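Local atomic coordinates of peptidoglycan recognition protein-LC isoform LCx (PDB entry 2F2L), a protein that binds a disaccharide-tetrapeptide fragment of peptidoglycan containing meso-diaminopimelic acid, together with another protein chain, and so probably helps an insect cell sense bacteria. Residues 37-42 / 106-111; 80-85 / 129-134; 120-125 / 135-140. All coordinates share one frame; numbering follows the deposited sequence.

Contact 1: residues 37-42 / 106-111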
loop_
_atom_site.group_PDB
_atom_site.type_symbol
_atom_site.label_atom_id
_atom_site.label_comp_id
_atom_site.label_asym_id
_atom_site.label_seq_id
_atom_site.Cartn_x
_atom_site.Cartn_y
_atom_site.Cartn_z
ATOM N N GLY B 37 -4.410 4.114 -9.445
ATOM C CA GLY B 37 -5.148 5.299 -9.894
ATOM C C GLY B 37 -6.593 4.977 -10.184
ATOM O O GLY B 37 -7.082 3.904 -9.820
ATOM N N CYS B 38 -7.276 5.903 -10.876
ATOM C CA CYS B 38 -8.711 5.862 -10.995
ATOM C C CYS B 38 -9.171 6.859 -12.071
ATOM O O CYS B 38 -8.484 7.848 -12.331
ATOM C CB CYS B 38 -9.325 6.171 -9.626
ATOM S SG CYS B 38 -8.875 7.797 -8.930
ATOM N N GLU B 39 -10.307 6.586 -12.708
ATOM C CA GLU B 39 -10.735 7.368 -13.877
ATOM C C GLU B 39 -12.184 7.827 -13.819
ATOM O O GLU B 39 -12.715 8.309 -14.817
ATOM C CB GLU B 39 -10.549 6.549 -15.169
ATOM C CG GLU B 39 -9.319 5.661 -15.213
ATOM C CD GLU B 39 -8.030 6.439 -15.133
ATOM O OE1 GLU B 39 -8.088 7.685 -15.272
ATOM O OE2 GLU B 39 -6.963 5.808 -14.934
ATOM N N SER B 40 -12.824 7.667 -12.664
ATOM C CA SER B 40 -14.235 7.997 -12.516
ATOM C C SER B 40 -14.544 8.357 -11.073
ATOM O O SER B 40 -13.816 7.969 -10.173
ATOM C CB SER B 40 -15.090 6.795 -12.927
ATOM O OG SER B 40 -14.898 5.700 -12.042
ATOM N N ARG B 41 -15.651 9.064 -10.847
ATOM C CA ARG B 41 -16.024 9.464 -9.480
ATOM C C ARG B 41 -16.169 8.245 -8.535
ATOM O O ARG B 41 -15.680 8.249 -7.400
ATOM C CB ARG B 41 -17.306 10.300 -9.510
ATOM C CG ARG B 41 -17.694 10.800 -8.148
ATOM C CD ARG B 41 -18.825 11.787 -8.167
ATOM N NE ARG B 41 -19.275 11.990 -6.796
ATOM C CZ ARG B 41 -20.048 12.985 -6.358
ATOM N NH1 ARG B 41 -20.505 13.921 -7.172
ATOM N NH2 ARG B 41 -20.354 13.035 -5.065
ATOM N N GLU B 42 -16.830 7.202 -9.024
ATOM C CA GLU B 42 -17.008 5.966 -8.267
ATOM C C GLU B 42 -15.671 5.309 -7.850
ATOM O O GLU B 42 -15.477 4.929 -6.685
ATOM C CB GLU B 42 -17.833 4.979 -9.100
ATOM C CG GLU B 42 -17.970 3.617 -8.449
ATOM C CD GLU B 42 -19.019 2.731 -9.099
ATOM O OE1 GLU B 42 -18.884 2.422 -10.309
ATOM O OE2 GLU B 42 -19.962 2.318 -8.382
ATOM N N THR B 106 5.686 6.570 -10.507
ATOM C CA THR B 106 7.096 6.242 -10.547
ATOM C C THR B 106 7.579 6.063 -11.985
ATOM O O THR B 106 8.668 6.498 -12.315
ATOM C CB THR B 106 7.398 4.960 -9.764
ATOM O OG1 THR B 106 6.532 3.918 -10.227
ATOM C CG2 THR B 106 7.159 5.171 -8.275
ATOM N N THR B 107 6.809 5.391 -12.832
ATOM C CA THR B 107 7.227 5.262 -14.230
ATOM C C THR B 107 6.162 5.698 -15.248
ATOM O O THR B 107 6.398 5.620 -16.455
ATOM C CB THR B 107 7.627 3.823 -14.567
ATOM O OG1 THR B 107 6.483 2.992 -14.405
ATOM C CG2 THR B 107 8.789 3.326 -13.679
ATOM N N ARG B 108 5.016 6.144 -14.751
ATOM C CA ARG B 108 3.885 6.556 -15.567
ATOM C C ARG B 108 3.537 8.000 -15.190
ATOM O O ARG B 108 3.554 8.341 -14.020
ATOM C CB ARG B 108 2.716 5.623 -15.247
ATOM C CG ARG B 108 1.436 5.842 -16.028
ATOM C CD ARG B 108 0.473 4.647 -15.811
ATOM N NE ARG B 108 -0.887 4.961 -16.243
ATOM C CZ ARG B 108 -1.904 4.104 -16.213
ATOM N NH1 ARG B 108 -1.727 2.860 -15.773
ATOM N NH2 ARG B 108 -3.103 4.496 -16.632
ATOM N N LYS B 109 3.228 8.836 -16.176
ATOM C CA LYS B 109 2.882 10.234 -15.925
ATOM C C LYS B 109 1.460 10.343 -15.429
ATOM O O LYS B 109 0.616 9.552 -15.800
ATOM C CB LYS B 109 2.980 11.079 -17.196
ATOM C CG LYS B 109 4.310 11.042 -17.889
ATOM C CD LYS B 109 4.309 12.062 -18.986
ATOM C CE LYS B 109 5.296 11.735 -20.046
ATOM N NZ LYS B 109 6.637 11.915 -19.516
ATOM N N PRO B 110 1.172 11.361 -14.627
ATOM C CA PRO B 110 -0.227 11.639 -14.324
ATOM C C PRO B 110 -0.945 12.081 -15.602
ATOM O O PRO B 110 -0.311 12.593 -16.533
ATOM C CB PRO B 110 -0.143 12.792 -13.321
ATOM C CG PRO B 110 1.146 13.453 -13.654
ATOM C CD PRO B 110 2.073 12.343 -13.994
ATOM N N ASN B 111 -2.247 11.882 -15.658
ATOM C CA ASN B 111 -2.976 12.168 -16.884
ATOM C C ASN B 111 -3.357 13.649 -17.042
ATOM O O ASN B 111 -3.202 14.469 -16.123
ATOM C CB ASN B 111 -4.160 11.198 -17.064
ATOM C CG ASN B 111 -5.349 11.513 -16.185
ATOM O OD1 ASN B 111 -5.623 12.669 -15.849
ATOM N ND2 ASN B 111 -6.098 10.480 -15.848
#
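Glu39 and Asn111 meet here, their side chains running past each other in opposite directions. Glu39 OE1 lies 3.5 Å from Asn111 ND2, and the carboxylate and amide planes are turned 43° apart. The glutamate gets there by a bent chain: CG starts beside the backbone N and the kink at chi2 (-62°) folds the carboxylate back over the preceding residue, with Glu39 OE1 3.0 Å from Cys38 O. Two acceptors so close are probably mildly unfavourable to each other. Arg108 reaches in from three residues before Asn111 on a chain that is extended throughout. Its NH2 stops 4.4 Å from Glu39 OE2, and the oxygen sits well out of the guanidinium plane, so the attraction is between charges with no N-H aimed at it. Asn111 has firmer partners elsewhere. With CG between the backbone N and the carbonyl carbon (chi1 76°), its OD1 caps Gln114 N while ND2 binds Gly72 O. Ser40, likewise an N-cap, holds Val43 N through OG, and next to Glu39 the disulfide Cys38-Cys44 ties the loop to the first turn of helix 41-58. The contact thus brings together, at the protein surface, the loops leading into helices 41-58 and 112-127, and Pro110 of the latter loop packs on Leu153 and Ile156 of helix 151-157.

Contact 2: residues 80-85 / 129-134; sequences RGWDYV and KKLTTN. With MLD (glcnac(beta1-4)-murnac(1,6-anhydro)-L-ala-gamma-D-glu-meso-a2pm-D-ala), chain G.
Trp82 and Lys130 meet just past the Schellman motif at Lys129 that ends helix 112-127, within the amidase-type domain, where the loop after strand 76-78 passes the start of strand 131-132. The lysine's aliphatic part lies over one indole face. Lys130 CB is 3.4 Å above the ring plane, offset toward the rim. Lys130 CG makes a CH-pi contact 3.7 Å from the centroid of the five-membered ring. The bend at chi2 (-63°) then turns the chain past Trp82 CB toward Asp83. Leu131 crosses Trp82 at about a right angle, its CG 3.9 Å from Trp82 CZ3. The salt bridge is short: Lys130 NZ donates to the syn lone pair of Asp83 OD1 at 2.7 Å. At the start of 80-85, Arg80 belongs to the ligand pocket. Ile64 O and His63 O take its NE and NH2, while NH1 also holds Val85 O, helping to fix the guanidinium. It grips the side-chain carboxylate of the diaminopimelic acid, which lysine lacks; related recognition proteins probably tell the two apart this way. Arg80 NH2 reaches OBV of the ligand at 2.9 Å, and Arg80 NH1 reaches OBU, also at 2.9 Å, with an almost straight N-H...O angle of 175°.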
loop_
_atom_site.group_PDB
_atom_site.type_symbol
_atom_site.label_atom_id
_atom_site.label_comp_id
_atom_site.label_asym_id
_atom_site.label_seq_id
_atom_site.Cartn_x
_atom_site.Cartn_y
_atom_site.Cartn_z
ATOM N N ARG B 80 -8.405 17.456 4.518
ATOM C CA ARG B 80 -8.539 18.434 5.591
ATOM C C ARG B 80 -8.885 19.843 5.095
ATOM O O ARG B 80 -9.252 20.696 5.903
ATOM C CB ARG B 80 -7.275 18.452 6.442
ATOM C CG ARG B 80 -7.033 17.129 7.114
ATOM C CD ARG B 80 -5.787 17.116 7.960
ATOM N NE ARG B 80 -5.506 15.754 8.430
ATOM C CZ ARG B 80 -4.886 15.421 9.564
ATOM N NH1 ARG B 80 -4.465 16.333 10.431
ATOM N NH2 ARG B 80 -4.705 14.137 9.840
ATOM N N GLY B 81 -8.772 20.080 3.780
ATOM C CA GLY B 81 -9.013 21.411 3.190
ATOM C C GLY B 81 -7.893 22.416 3.445
ATOM O O GLY B 81 -6.826 22.045 3.943
ATOM N N TRP B 82 -8.153 23.691 3.123
ATOM C CA TRP B 82 -7.144 24.774 3.221
ATOM C C TRP B 82 -6.761 25.193 4.646
ATOM O O TRP B 82 -5.635 25.664 4.871
ATOM C CB TRP B 82 -7.631 26.060 2.516
ATOM C CG TRP B 82 -7.913 25.929 1.054
ATOM C CD1 TRP B 82 -9.136 25.949 0.448
ATOM C CD2 TRP B 82 -6.953 25.788 0.010
ATOM N NE1 TRP B 82 -8.994 25.823 -0.911
ATOM C CE2 TRP B 82 -7.664 25.704 -1.205
ATOM C CE3 TRP B 82 -5.554 25.712 -0.022
ATOM C CZ2 TRP B 82 -7.023 25.547 -2.440
ATOM C CZ3 TRP B 82 -4.921 25.541 -1.262
ATOM C CH2 TRP B 82 -5.656 25.468 -2.441
ATOM N N ASP B 83 -7.710 25.076 5.580
ATOM C CA ASP B 83 -7.633 25.750 6.878
ATOM C C ASP B 83 -7.028 24.942 8.024
ATOM O O ASP B 83 -6.883 25.476 9.118
ATOM C CB ASP B 83 -9.042 26.183 7.319
ATOM C CG ASP B 83 -9.671 27.213 6.391
ATOM O OD1 ASP B 83 -9.026 27.676 5.438
ATOM O OD2 ASP B 83 -10.830 27.585 6.642
ATOM N N TYR B 84 -6.696 23.670 7.800
ATOM C CA TYR B 84 -6.202 22.825 8.882
ATOM C C TYR B 84 -4.879 22.176 8.563
ATOM O O TYR B 84 -4.568 21.900 7.411
ATOM C CB TYR B 84 -7.233 21.751 9.258
ATOM C CG TYR B 84 -8.498 22.372 9.747
ATOM C CD1 TYR B 84 -8.587 22.885 11.040
ATOM C CD2 TYR B 84 -9.588 22.508 8.906
ATOM C CE1 TYR B 84 -9.752 23.489 11.487
ATOM C CE2 TYR B 84 -10.746 23.109 9.335
ATOM C CZ TYR B 84 -10.822 23.593 10.623
ATOM O OH TYR B 84 -11.983 24.180 11.020
ATOM N N VAL B 85 -4.124 21.918 9.621
ATOM C CA VAL B 85 -2.802 21.319 9.525
ATOM C C VAL B 85 -2.969 19.836 9.184
ATOM O O VAL B 85 -3.723 19.132 9.842
ATOM C CB VAL B 85 -2.027 21.460 10.843
ATOM C CG1 VAL B 85 -0.651 20.835 10.721
ATOM C CG2 VAL B 85 -1.922 22.946 11.278
ATOM N N LYS B 129 -6.837 33.553 -1.314
ATOM C CA LYS B 129 -5.885 33.954 -0.275
ATOM C C LYS B 129 -5.572 32.854 0.745
ATOM O O LYS B 129 -5.186 33.151 1.879
ATOM C CB LYS B 129 -6.379 35.200 0.469
ATOM C CG LYS B 129 -5.791 36.478 -0.016
ATOM C CD LYS B 129 -6.320 36.888 -1.365
ATOM C CE LYS B 129 -6.227 38.395 -1.532
ATOM N NZ LYS B 129 -5.793 38.732 -2.912
ATOM N N LYS B 130 -5.739 31.592 0.355
ATOM C CA LYS B 130 -5.315 30.488 1.203
ATOM C C LYS B 130 -3.827 30.286 1.013
ATOM O O LYS B 130 -3.129 29.874 1.944
ATOM C CB LYS B 130 -6.074 29.200 0.879
ATOM C CG LYS B 130 -7.589 29.327 0.973
ATOM C CD LYS B 130 -8.075 29.650 2.395
ATOM C CE LYS B 130 -9.591 29.606 2.458
ATOM N NZ LYS B 130 -10.122 29.511 3.858
ATOM N N LEU B 131 -3.356 30.588 -0.200
ATOM C CA LEU B 131 -1.945 30.519 -0.551
ATOM C C LEU B 131 -1.423 31.909 -0.893
ATOM O O LEU B 131 -2.124 32.697 -1.488
ATOM C CB LEU B 131 -1.735 29.624 -1.780
ATOM C CG LEU B 131 -1.988 28.119 -1.687
ATOM C CD1 LEU B 131 -1.861 27.480 -3.091
ATOM C CD2 LEU B 131 -1.026 27.483 -0.725
ATOM N N THR B 132 -0.168 32.177 -0.557
ATOM C CA THR B 132 0.491 33.387 -1.004
ATOM C C THR B 132 0.608 33.387 -2.528
ATOM O O THR B 132 0.614 32.322 -3.170
ATOM C CB THR B 132 1.902 33.496 -0.443
ATOM O OG1 THR B 132 2.624 32.301 -0.768
ATOM C CG2 THR B 132 1.878 33.696 1.068
ATOM N N THR B 133 0.708 34.593 -3.082
ATOM C CA THR B 133 0.936 34.811 -4.506
ATOM C C THR B 133 2.265 34.185 -4.955
ATOM O O THR B 133 2.364 33.678 -6.072
ATOM C CB THR B 133 0.918 36.339 -4.823
ATOM O OG1 THR B 133 -0.402 36.862 -4.591
ATOM C CG2 THR B 133 1.318 36.613 -6.260
ATOM N N ASN B 134 3.273 34.192 -4.080
ATOM C CA ASN B 134 4.580 33.596 -4.401
ATOM C C ASN B 134 4.900 32.303 -3.617
ATOM O O ASN B 134 6.048 32.087 -3.186
ATOM C CB ASN B 134 5.690 34.641 -4.212
ATOM C CG ASN B 134 5.705 35.246 -2.809
ATOM O OD1 ASN B 134 4.778 35.048 -2.011
ATOM N ND2 ASN B 134 6.761 35.999 -2.508
HETATM C CAA MLD G . 6.262 4.685 -4.179
HETATM C CAB MLD G . 6.448 5.515 -2.918
HETATM O OAC MLD G . 6.178 6.709 -2.912
HETATM N N2 MLD G . 6.906 4.839 -1.869
HETATM C C2 MLD G . 7.194 5.437 -0.570
HETATM C C3 MLD G . 8.622 5.028 -0.199
HETATM O O3 MLD G . 9.592 5.481 -1.164
HETATM C C4 MLD G . 8.964 5.470 1.220
HETATM O O4 MLD G . 10.214 4.890 1.546
HETATM C C5 MLD G . 7.900 4.946 2.189
HETATM C C6 MLD G . 8.034 5.411 3.650
HETATM O O6 MLD G . 7.099 4.639 4.460
HETATM O O5 MLD G . 6.642 5.463 1.764
HETATM C C1 MLD G . 6.227 4.932 0.485
HETATM O O1 MLD G . 4.947 5.429 0.193
HETATM C CA4 MLD G . 3.929 4.816 1.019
HETATM C CA5 MLD G . 3.552 3.376 0.672
HETATM O OA5 MLD G . 2.144 3.196 0.298
HETATM C CA6 MLD G . 3.578 2.744 2.020
HETATM O OA6 MLD G . 2.322 3.075 2.578
HETATM C CA1 MLD G . 1.496 3.623 1.508
HETATM C CA2 MLD G . 1.538 5.156 1.614
HETATM N NAD MLD G . 0.295 5.726 1.052
HETATM C CAE MLD G . -0.498 6.532 1.736
HETATM C CAF MLD G . -1.728 6.991 0.979
HETATM O OAG MLD G . -0.276 6.912 2.886
HETATM C CA3 MLD G . 2.726 5.731 0.847
HETATM O OAH MLD G . 3.098 7.070 1.330
HETATM C CAI MLD G . 2.601 8.158 0.514
HETATM C CAJ MLD G . 3.569 8.557 -0.575
HETATM C CAL MLD G . 2.348 9.386 1.413
HETATM O OAM MLD G . 1.988 10.421 0.863
HETATM N N MLD G . 2.511 9.270 2.731
HETATM C CA MLD G . 2.264 10.357 3.687
HETATM C CB MLD G . 0.787 10.240 4.080
HETATM C C MLD G . 3.135 10.080 4.926
HETATM O O MLD G . 3.090 8.978 5.479
HETATM N NAN MLD G . 3.918 11.091 5.291
HETATM C CAO MLD G . 4.842 11.079 6.437
HETATM C CAP MLD G . 6.255 11.610 6.029
HETATM O OBA MLD G . 6.964 12.007 6.957
HETATM O OAQ MLD G . 6.596 11.651 4.822
HETATM C CBB MLD G . 4.344 12.070 7.482
HETATM C CBC MLD G . 3.053 11.675 8.179
HETATM C CBD MLD G . 2.732 12.724 9.259
HETATM O OBE MLD G . 3.147 13.880 9.177
HETATM N NBF MLD G . 1.996 12.290 10.259
HETATM C CBG MLD G . 1.600 13.164 11.371
HETATM C CBH MLD G . 2.839 13.536 12.211
HETATM O OBI MLD G . 3.673 12.687 12.521
HETATM N NBJ MLD G . 2.942 14.826 12.523
HETATM C CBK MLD G . 4.038 15.392 13.340
HETATM C CBL MLD G . 3.416 16.120 14.537
HETATM C CBM MLD G . 4.930 16.399 12.581
HETATM O OBO MLD G . 4.438 17.011 11.597
HETATM O OBN MLD G . 6.095 16.546 13.027
HETATM C CBP MLD G . 0.529 12.439 12.204
HETATM C CBQ MLD G . -0.222 13.401 13.142
HETATM C CBR MLD G . -1.382 12.692 13.846
HETATM C CBS MLD G . -2.466 13.654 14.335
HETATM C CBT MLD G . -3.262 14.178 13.132
HETATM O OBV MLD G . -4.047 13.379 12.593
HETATM O OBU MLD G . -3.076 15.361 12.783
HETATM N NBW MLD G . -1.849 14.773 15.056
#

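Contact 3: residues 120-125 / 135-140. With MLD (glcnac(beta1-4)-murnac(1,6-anhydro)-L-ala-gamma-D-glu-meso-a2pm-D-ala), chain G.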
loop_
_atom_site.group_PDB
_atom_site.type_symbol
_atom_site.label_atom_id
_atom_site.label_comp_id
_atom_site.label_asym_id
_atom_site.label_seq_id
_atom_site.Cartn_x
_atom_site.Cartn_y
_atom_site.Cartn_z
ATOM N N LEU B 120 -5.614 24.093 -11.433
ATOM C CA LEU B 120 -6.796 24.889 -11.077
ATOM C C LEU B 120 -6.952 25.021 -9.564
ATOM O O LEU B 120 -7.340 26.064 -9.063
ATOM C CB LEU B 120 -8.072 24.284 -11.678
ATOM C CG LEU B 120 -8.280 24.382 -13.195
ATOM C CD1 LEU B 120 -9.520 23.617 -13.592
ATOM C CD2 LEU B 120 -8.376 25.836 -13.692
ATOM N N LEU B 121 -6.672 23.939 -8.847
ATOM C CA LEU B 121 -6.729 23.949 -7.393
ATOM C C LEU B 121 -5.768 24.992 -6.818
ATOM O O LEU B 121 -6.164 25.806 -5.976
ATOM C CB LEU B 121 -6.407 22.551 -6.854
ATOM C CG LEU B 121 -6.336 22.386 -5.343
ATOM C CD1 LEU B 121 -7.606 22.826 -4.681
ATOM C CD2 LEU B 121 -6.024 20.943 -5.050
ATOM N N LEU B 122 -4.524 24.982 -7.296
ATOM C CA LEU B 122 -3.515 25.940 -6.840
ATOM C C LEU B 122 -3.920 27.383 -7.174
ATOM O O LEU B 122 -3.787 28.280 -6.345
ATOM C CB LEU B 122 -2.143 25.606 -7.434
ATOM C CG LEU B 122 -1.572 24.259 -6.925
ATOM C CD1 LEU B 122 -0.420 23.818 -7.754
ATOM C CD2 LEU B 122 -1.161 24.348 -5.475
ATOM N N GLN B 123 -4.430 27.601 -8.376
ATOM C CA GLN B 123 -4.888 28.948 -8.740
ATOM C C GLN B 123 -6.065 29.402 -7.874
ATOM O O GLN B 123 -6.175 30.572 -7.537
ATOM C CB GLN B 123 -5.186 29.035 -10.238
ATOM C CG GLN B 123 -3.886 29.072 -11.031
ATOM C CD GLN B 123 -4.055 28.912 -12.506
ATOM O OE1 GLN B 123 -5.130 29.159 -13.070
ATOM N NE2 GLN B 123 -2.972 28.499 -13.165
ATOM N N GLU B 124 -6.909 28.460 -7.467
ATOM C CA GLU B 124 -8.035 28.783 -6.620
ATOM C C GLU B 124 -7.540 29.179 -5.231
ATOM O O GLU B 124 -8.016 30.156 -4.658
ATOM C CB GLU B 124 -9.014 27.610 -6.567
ATOM C CG GLU B 124 -10.274 27.842 -5.721
ATOM C CD GLU B 124 -11.391 28.568 -6.470
ATOM O OE1 GLU B 124 -11.185 29.041 -7.615
ATOM O OE2 GLU B 124 -12.490 28.673 -5.894
ATOM N N GLY B 125 -6.583 28.431 -4.697
ATOM C CA GLY B 125 -5.948 28.775 -3.417
ATOM C C GLY B 125 -5.331 30.173 -3.344
ATOM O O GLY B 125 -5.481 30.873 -2.333
ATOM N N TYR B 135 3.900 31.436 -3.459
ATOM C CA TYR B 135 4.076 30.192 -2.709
ATOM C C TYR B 135 5.148 29.320 -3.344
ATOM O O TYR B 135 5.315 29.312 -4.568
ATOM C CB TYR B 135 2.761 29.413 -2.599
ATOM C CG TYR B 135 2.288 28.817 -3.905
ATOM C CD1 TYR B 135 2.757 27.567 -4.339
ATOM C CD2 TYR B 135 1.377 29.491 -4.715
ATOM C CE1 TYR B 135 2.330 27.015 -5.553
ATOM C CE2 TYR B 135 0.945 28.944 -5.927
ATOM C CZ TYR B 135 1.426 27.704 -6.336
ATOM O OH TYR B 135 1.010 27.170 -7.533
ATOM N N ARG B 136 5.891 28.615 -2.498
ATOM C CA ARG B 136 6.906 27.666 -2.946
ATOM C C ARG B 136 6.300 26.255 -3.017
ATOM O O ARG B 136 5.592 25.831 -2.099
ATOM C CB ARG B 136 8.119 27.710 -2.009
ATOM C CG ARG B 136 8.845 29.057 -2.041
ATOM C CD ARG B 136 10.219 28.987 -1.399
ATOM N NE ARG B 136 10.722 30.303 -0.989
ATOM C CZ ARG B 136 11.986 30.564 -0.649
ATOM N NH1 ARG B 136 12.906 29.608 -0.669
ATOM N NH2 ARG B 136 12.339 31.793 -0.285
ATOM N N LEU B 137 6.549 25.561 -4.133
ATOM C CA LEU B 137 6.023 24.215 -4.339
ATOM C C LEU B 137 7.165 23.208 -4.298
ATOM O O LEU B 137 8.223 23.447 -4.896
ATOM C CB LEU B 137 5.271 24.124 -5.663
ATOM C CG LEU B 137 4.611 22.761 -5.917
ATOM C CD1 LEU B 137 3.263 22.913 -6.555
ATOM C CD2 LEU B 137 5.518 21.877 -6.774
ATOM N N TYR B 138 6.942 22.096 -3.590
ATOM C CA TYR B 138 7.925 21.028 -3.441
ATOM C C TYR B 138 7.328 19.653 -3.731
ATOM O O TYR B 138 6.142 19.423 -3.532
ATOM C CB TYR B 138 8.486 20.990 -2.015
ATOM C CG TYR B 138 9.041 22.302 -1.518
ATOM C CD1 TYR B 138 10.366 22.663 -1.765
ATOM C CD2 TYR B 138 8.242 23.177 -0.790
ATOM C CE1 TYR B 138 10.866 23.858 -1.308
ATOM C CE2 TYR B 138 8.735 24.375 -0.333
ATOM C CZ TYR B 138 10.038 24.719 -0.597
ATOM O OH TYR B 138 10.515 25.926 -0.128
ATOM N N GLY B 139 8.176 18.743 -4.201
ATOM C CA GLY B 139 7.852 17.320 -4.194
ATOM C C GLY B 139 8.075 16.811 -2.774
ATOM O O GLY B 139 8.945 17.299 -2.069
ATOM N N HIS B 140 7.249 15.858 -2.353
ATOM C CA HIS B 140 7.372 15.188 -1.039
ATOM C C HIS B 140 8.820 14.741 -0.771
ATOM O O HIS B 140 9.339 14.925 0.332
ATOM C CB HIS B 140 6.399 14.000 -1.045
ATOM C CG HIS B 140 6.205 13.306 0.267
ATOM N ND1 HIS B 140 5.400 12.192 0.382
ATOM C CD2 HIS B 140 6.701 13.542 1.504
ATOM C CE1 HIS B 140 5.406 11.776 1.636
ATOM N NE2 HIS B 140 6.178 12.585 2.339
HETATM C CAA MLD G . 6.262 4.685 -4.179
HETATM C CAB MLD G . 6.448 5.515 -2.918
HETATM O OAC MLD G . 6.178 6.709 -2.912
HETATM N N2 MLD G . 6.906 4.839 -1.869
HETATM C C2 MLD G . 7.194 5.437 -0.570
HETATM C C3 MLD G . 8.622 5.028 -0.199
HETATM O O3 MLD G . 9.592 5.481 -1.164
HETATM C C4 MLD G . 8.964 5.470 1.220
HETATM O O4 MLD G . 10.214 4.890 1.546
HETATM C C5 MLD G . 7.900 4.946 2.189
HETATM C C6 MLD G . 8.034 5.411 3.650
HETATM O O6 MLD G . 7.099 4.639 4.460
HETATM O O5 MLD G . 6.642 5.463 1.764
HETATM C C1 MLD G . 6.227 4.932 0.485
HETATM O O1 MLD G . 4.947 5.429 0.193
HETATM C CA4 MLD G . 3.929 4.816 1.019
HETATM C CA5 MLD G . 3.552 3.376 0.672
HETATM O OA5 MLD G . 2.144 3.196 0.298
HETATM C CA6 MLD G . 3.578 2.744 2.020
HETATM O OA6 MLD G . 2.322 3.075 2.578
HETATM C CA1 MLD G . 1.496 3.623 1.508
HETATM C CA2 MLD G . 1.538 5.156 1.614
HETATM N NAD MLD G . 0.295 5.726 1.052
HETATM C CAE MLD G . -0.498 6.532 1.736
HETATM C CAF MLD G . -1.728 6.991 0.979
HETATM O OAG MLD G . -0.276 6.912 2.886
HETATM C CA3 MLD G . 2.726 5.731 0.847
HETATM O OAH MLD G . 3.098 7.070 1.330
HETATM C CAI MLD G . 2.601 8.158 0.514
HETATM C CAJ MLD G . 3.569 8.557 -0.575
HETATM C CAL MLD G . 2.348 9.386 1.413
HETATM O OAM MLD G . 1.988 10.421 0.863
HETATM N N MLD G . 2.511 9.270 2.731
HETATM C CA MLD G . 2.264 10.357 3.687
HETATM C CB MLD G . 0.787 10.240 4.080
HETATM C C MLD G . 3.135 10.080 4.926
HETATM O O MLD G . 3.090 8.978 5.479
HETATM N NAN MLD G . 3.918 11.091 5.291
HETATM C CAO MLD G . 4.842 11.079 6.437
HETATM C CAP MLD G . 6.255 11.610 6.029
HETATM O OBA MLD G . 6.964 12.007 6.957
HETATM O OAQ MLD G . 6.596 11.651 4.822
HETATM C CBB MLD G . 4.344 12.070 7.482
HETATM C CBC MLD G . 3.053 11.675 8.179
HETATM C CBD MLD G . 2.732 12.724 9.259
HETATM O OBE MLD G . 3.147 13.880 9.177
HETATM N NBF MLD G . 1.996 12.290 10.259
HETATM C CBG MLD G . 1.600 13.164 11.371
HETATM C CBH MLD G . 2.839 13.536 12.211
HETATM O OBI MLD G . 3.673 12.687 12.521
HETATM N NBJ MLD G . 2.942 14.826 12.523
HETATM C CBK MLD G . 4.038 15.392 13.340
HETATM C CBL MLD G . 3.416 16.120 14.537
HETATM C CBM MLD G . 4.930 16.399 12.581
HETATM O OBO MLD G . 4.438 17.011 11.597
HETATM O OBN MLD G . 6.095 16.546 13.027
HETATM C CBP MLD G . 0.529 12.439 12.204
HETATM C CBQ MLD G . -0.222 13.401 13.142
HETATM C CBR MLD G . -1.382 12.692 13.846
HETATM C CBS MLD G . -2.466 13.654 14.335
HETATM C CBT MLD G . -3.262 14.178 13.132
HETATM O OBV MLD G . -4.047 13.379 12.593
HETATM O OBU MLD G . -3.076 15.361 12.783
HETATM N NBW MLD G . -1.849 14.773 15.056
#
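Leu122 points from helix 112-127 toward Tyr135 and Leu137, two residues facing the same way on strand 135-139. At its base, Leu122 CB touches Tyr135 OH at 3.5 Å, and CG follows at 3.9 Å from the same oxygen. The branches then part: CD1 packs 3.7 Å from Tyr135 OH and also reaches Leu137 CD1 at 4.0 Å, whereas CD2 comes within 4.1 Å of the hydroxyl. The whole leucine therefore lies across the end of the phenol, the two side chains crossing at about a right angle. Tyr135 CG sits between the backbone N and the carbonyl carbon (chi1 70°), which lifts the ring from the strand toward the helix, and His162 stacks on it. At the far end of 135-140, His140 NE2 donates to the ligand's OAQ, a carboxylate oxygen of the gamma-D-glutamyl unit, at 2.7 Å. A bond between ND1 and Ser148 OG helps to set the ring's rotation. Helix 112-127 thus packs through apolar side chains on the central mixed sheet of the amidase-type alpha/beta domain, Leu122 also resting on Val28 of strand 25-32 and Ile99 of strand 97-101; strand 135-139, beside 25-32, is outermost on that side within this chain.

Overall arrangement
Contact 1 lies at the surface, contact 2 is partly buried and contact 3 belongs to the core, and their chemistry follows: loosely matched charges, then an aromatic face joined to a salt bridge, then plain hydrocarbon against a phenol. Helix 112-127 connects all three, since contact 1 holds the loop before it, contact 3 its body and contact 2 the chain just after it. Contacts 2 and 3 touch, with Trp82 packing on Leu121 and Gly125, and both reach the ligand at different groups, through Arg80 and His140. Contact 1 stands apart, its centre about 25 Å from that of contact 2, on the opposite side of the chain's centre.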